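Local coordinates for LysR family transcriptional regulator (Vibrio vulnificus, PDB 5FHK), which probably binds specific DNA sequences as AphB, a LysR-type regulator of virulence genes, of which this chain is the regulatory domain, at residues Y15-T18 and K19-M23; P153-M156 and I157-Y160. One frame throughout, in Å; residues are numbered along the deposited sequence.

In the fold
The regulatory domain has the two-lobed architecture of LysR-type regulators, related to periplasmic binding proteins. Interaction 1 forms where strand 9-14 turns into helix 18-32, and interaction 2 where strand 149-153 leads into helix 158-163. Their centres lie about 12 Å apart, and the two strand-to-helix junctions face each other across the join between the lobes, a region that holds the effector site in many relatives. Arg20 joins the two: its NH2 forms a 2.6 Å salt bridge with Glu159 OE2, and its NH1 lies 3.0 Å from Val155 O, probably a hydrogen bond. Alongside, Asn16 O packs 3.7 Å from Met156 SD.

Interaction 1: Y15-T18 and K19-M23; sequences YNLT and KRMMM
Leu17 and Met21 run side by side, pointing the same way, at the first turn of helix 18-32, which follows strand 9-14 in the periplasmic-binding-protein-like fold. Along Met21, CB rests 3.5 Å from Leu17 O, and CG remains close to that oxygen while approaching the leucine's CB. SD then packs against Leu17 CD1 at 3.9 Å. A bend at chi3 (59°) turns Met21 CE off, 5.3 Å from Leu17 CD1, so the sulfur makes the contact. The chain takes this course because CG sits beside the backbone N (chi1 -55°) and the next torsion is extended, which carries the sulfur back alongside Leu17. The same turn is held by Met21 N, which donates to Leu17 O at 2.9 Å in a nearly straight bond (166°).

The following carbonyl is shared. Thr18 O accepts from Met22 N at 2.9 Å, with the donor tilted from the carbonyl plane, and from Met23 N at 3.1 Å, nearly in line with the C=O bond; the i-to-i+5 bond from Met23 is that of a wider, pi-type turn. Thr18 OG1 is held by Thr13 OG1 and Pro14 O at the end of the preceding strand, while the threonine and Met23 pack on Val138 of the second subunit. A water ties the approach to the helix, donating to Tyr15 O at 2.9 Å and accepting from Lys19 N at 3.0 Å.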
loop_
_atom_site.group_PDB
_atom_site.type_symbol
_atom_site.label_atom_id
_atom_site.label_comp_id
_atom_site.label_asym_id
_atom_site.label_seq_id
_atom_site.Cartn_x
_atom_site.Cartn_y
_atom_site.Cartn_z
ATOM N N TYR A 15 1.966 5.386 6.989
ATOM C CA TYR A 15 1.873 4.844 5.630
ATOM C C TYR A 15 1.814 3.309 5.605
ATOM O O TYR A 15 0.822 2.712 5.151
ATOM C CB TYR A 15 3.031 5.361 4.782
ATOM C CG TYR A 15 2.931 4.862 3.368
ATOM C CD1 TYR A 15 1.699 4.801 2.727
ATOM C CD2 TYR A 15 4.048 4.392 2.689
ATOM C CE1 TYR A 15 1.584 4.312 1.437
ATOM C CE2 TYR A 15 3.939 3.902 1.405
ATOM C CZ TYR A 15 2.702 3.867 0.785
ATOM O OH TYR A 15 2.581 3.380 -0.497
ATOM N N ASN A 16 2.845 2.648 6.109
ATOM C CA ASN A 16 2.958 1.202 5.899
ATOM C C ASN A 16 2.100 0.351 6.824
ATOM O O ASN A 16 1.934 -0.845 6.546
ATOM C CB ASN A 16 4.394 0.760 6.076
ATOM C CG ASN A 16 5.270 1.249 4.979
ATOM O OD1 ASN A 16 5.085 0.882 3.823
ATOM N ND2 ASN A 16 6.252 2.069 5.326
ATOM N N LEU A 17 1.556 0.920 7.902
ATOM C CA LEU A 17 0.959 0.144 8.976
ATOM C C LEU A 17 -0.550 0.235 9.005
ATOM O O LEU A 17 -1.180 -0.449 9.819
ATOM C CB LEU A 17 1.494 0.622 10.335
ATOM C CG LEU A 17 3.007 0.657 10.541
ATOM C CD1 LEU A 17 3.311 1.265 11.905
ATOM C CD2 LEU A 17 3.571 -0.741 10.471
ATOM N N THR A 18 -1.145 1.074 8.163
ATOM C CA THR A 18 -2.568 1.373 8.284
ATOM C C THR A 18 -3.417 0.130 8.116
ATOM O O THR A 18 -4.328 -0.124 8.912
ATOM C CB THR A 18 -2.969 2.420 7.256
ATOM O OG1 THR A 18 -2.476 3.695 7.677
ATOM C CG2 THR A 18 -4.486 2.471 7.100
ATOM N N LYS A 19 -3.129 -0.664 7.089
ATOM C CA LYS A 19 -3.948 -1.830 6.803
ATOM C C LYS A 19 -3.976 -2.786 7.996
ATOM O O LYS A 19 -5.048 -3.188 8.451
ATOM C CB LYS A 19 -3.439 -2.517 5.533
ATOM C CG LYS A 19 -4.116 -3.823 5.264
ATOM C CD LYS A 19 -5.405 -3.645 4.516
ATOM C CE LYS A 19 -6.001 -5.012 4.228
ATOM N NZ LYS A 19 -6.239 -5.761 5.505
ATOM N N ARG A 20 -2.807 -3.075 8.574
ATOM C CA ARG A 20 -2.664 -4.075 9.636
ATOM C C ARG A 20 -3.139 -3.550 10.985
ATOM O O ARG A 20 -3.883 -4.227 11.700
ATOM C CB ARG A 20 -1.198 -4.503 9.749
ATOM C CG ARG A 20 -0.709 -5.494 8.721
ATOM C CD ARG A 20 -1.199 -6.896 9.065
ATOM N NE ARG A 20 -1.046 -7.784 7.919
ATOM C CZ ARG A 20 -0.133 -8.744 7.833
ATOM N NH1 ARG A 20 0.703 -8.954 8.842
ATOM N NH2 ARG A 20 -0.054 -9.491 6.734
ATOM N N MET A 21 -2.708 -2.350 11.362
ATOM C CA MET A 21 -2.927 -1.845 12.711
ATOM C C MET A 21 -4.146 -0.945 12.848
ATOM O O MET A 21 -4.663 -0.804 13.965
ATOM C CB MET A 21 -1.694 -1.069 13.188
ATOM C CG MET A 21 -0.416 -1.857 13.103
ATOM S SD MET A 21 0.941 -1.027 13.961
ATOM C CE MET A 21 0.255 -0.915 15.619
ATOM N N MET A 22 -4.622 -0.321 11.775
ATOM C CA MET A 22 -5.761 0.591 11.909
ATOM C C MET A 22 -7.080 0.007 11.437
ATOM O O MET A 22 -8.097 0.178 12.115
ATOM C CB MET A 22 -5.518 1.885 11.137
ATOM C CG MET A 22 -4.348 2.660 11.618
ATOM S SD MET A 22 -4.598 3.266 13.282
ATOM C CE MET A 22 -3.546 2.160 14.232
ATOM N N MET A 23 -7.086 -0.667 10.288
ATOM C CA MET A 23 -8.345 -1.029 9.640
ATOM C C MET A 23 -9.268 -1.911 10.479
ATOM O O MET A 23 -10.493 -1.780 10.320
ATOM C CB MET A 23 -8.068 -1.717 8.284
ATOM C CG MET A 23 -7.847 -0.762 7.097
ATOM S SD MET A 23 -8.755 0.821 7.135
ATOM C CE MET A 23 -10.417 0.313 6.672
HETATM O O HOH W 1 -1.292 0.711 5.155
#

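Interaction 2: P153-M156 and I157-Y160; sequences PDVM and IKEY
Between Asp154 and Ile157 the backbone closes the second of two overlapping type I turns, Pro153-Met156 and Asp154-Ile157, which lead from strand 149-153 into helix 158-163. Ile157 N donates to Asp154 O at 3.0 Å, a fairly straight bond (162°) although the donor stands well above the carbonyl plane. One residue earlier, Met156 N bonds to Pro153 O in the same i-to-i+3 spacing. Ile157 occupies the N-cap of the helix, and its own CG1, in the position between the backbone N and the carbonyl carbon (chi1 47°), lies 3.6 Å from Asp154 O. The buried side chain also packs against Val81, Arg140 and Leu166.

Lys158 doubles back over the turn. Its CG is likewise lodged between the backbone N and the carbonyl carbon (chi1 72°), and a bend at chi3 draws the end of the chain obliquely across Val155: CE lies 3.9 Å from Val155 CA, and NZ reaches Val155 CG2. The ammonium does not contact Asp154, whose OD1 is 5.7 Å from NZ, so any attraction between them is probably modest. Tyr160 brings CD1 and CE1 each to 4.1 Å from Met156 O.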
loop_
_atom_site.group_PDB
_atom_site.type_symbol
_atom_site.label_atom_id
_atom_site.label_comp_id
_atom_site.label_asym_id
_atom_site.label_seq_id
_atom_site.Cartn_x
_atom_site.Cartn_y
_atom_site.Cartn_z
ATOM N N PRO A 153 8.779 -4.072 9.819
ATOM C CA PRO A 153 8.026 -4.002 11.079
ATOM C C PRO A 153 7.385 -5.345 11.393
ATOM O O PRO A 153 6.652 -5.901 10.567
ATOM C CB PRO A 153 6.963 -2.924 10.811
ATOM C CG PRO A 153 7.408 -2.201 9.575
ATOM C CD PRO A 153 8.167 -3.242 8.771
ATOM N N ASP A 154 7.629 -5.842 12.615
ATOM C CA ASP A 154 7.246 -7.212 12.975
ATOM C C ASP A 154 5.759 -7.482 12.761
ATOM O O ASP A 154 5.388 -8.579 12.319
ATOM C CB ASP A 154 7.629 -7.526 14.428
ATOM C CG ASP A 154 7.030 -6.543 15.433
ATOM O OD1 ASP A 154 6.281 -5.620 15.026
ATOM O OD2 ASP A 154 7.322 -6.699 16.644
ATOM N N VAL A 155 4.894 -6.502 13.053
ATOM C CA VAL A 155 3.452 -6.690 12.863
ATOM C C VAL A 155 3.104 -7.044 11.418
ATOM O O VAL A 155 2.102 -7.720 11.165
ATOM C CB VAL A 155 2.680 -5.441 13.333
ATOM C CG1 VAL A 155 2.894 -4.269 12.381
ATOM C CG2 VAL A 155 1.200 -5.760 13.473
ATOM N N MET A 156 3.909 -6.613 10.447
ATOM C CA MET A 156 3.582 -6.895 9.053
ATOM C C MET A 156 3.954 -8.315 8.612
ATOM O O MET A 156 3.504 -8.752 7.544
ATOM C CB MET A 156 4.284 -5.895 8.134
ATOM C CG MET A 156 3.638 -4.496 8.025
ATOM S SD MET A 156 4.587 -3.457 6.838
ATOM C CE MET A 156 4.663 -4.533 5.385
ATOM N N ILE A 157 4.757 -9.041 9.387
ATOM C CA ILE A 157 5.261 -10.327 8.928
ATOM C C ILE A 157 5.137 -11.415 9.990
ATOM O O ILE A 157 5.777 -12.468 9.876
ATOM C CB ILE A 157 6.724 -10.196 8.472
ATOM C CG1 ILE A 157 7.534 -9.429 9.507
ATOM C CG2 ILE A 157 6.800 -9.539 7.097
ATOM C CD1 ILE A 157 9.012 -9.407 9.231
ATOM N N LYS A 158 4.301 -11.186 11.012
ATOM C CA LYS A 158 4.242 -12.148 12.109
ATOM C C LYS A 158 3.627 -13.471 11.663
ATOM O O LYS A 158 4.088 -14.536 12.087
ATOM C CB LYS A 158 3.494 -11.570 13.310
ATOM C CG LYS A 158 1.998 -11.415 13.177
ATOM C CD LYS A 158 1.437 -10.892 14.518
ATOM C CE LYS A 158 2.347 -9.765 15.064
ATOM N NZ LYS A 158 1.627 -8.743 15.884
ATOM N N GLU A 159 2.613 -13.436 10.792
ATOM C CA GLU A 159 2.088 -14.685 10.240
ATOM C C GLU A 159 3.140 -15.400 9.391
ATOM O O GLU A 159 3.249 -16.631 9.441
ATOM C CB GLU A 159 0.795 -14.432 9.450
ATOM C CG GLU A 159 0.940 -14.013 7.994
ATOM C CD GLU A 159 0.746 -12.499 7.777
ATOM O OE1 GLU A 159 1.164 -11.691 8.645
ATOM O OE2 GLU A 159 0.192 -12.117 6.720
ATOM N N TYR A 160 3.971 -14.644 8.656
ATOM C CA TYR A 160 5.067 -15.259 7.898
ATOM C C TYR A 160 6.074 -15.939 8.815
ATOM O O TYR A 160 6.634 -16.991 8.470
ATOM C CB TYR A 160 5.788 -14.219 7.043
ATOM C CG TYR A 160 4.967 -13.645 5.930
ATOM C CD1 TYR A 160 4.102 -12.566 6.151
ATOM C CD2 TYR A 160 5.068 -14.163 4.638
ATOM C CE1 TYR A 160 3.334 -12.046 5.112
ATOM C CE2 TYR A 160 4.320 -13.653 3.606
ATOM C CZ TYR A 160 3.457 -12.595 3.841
ATOM O OH TYR A 160 2.714 -12.118 2.794
#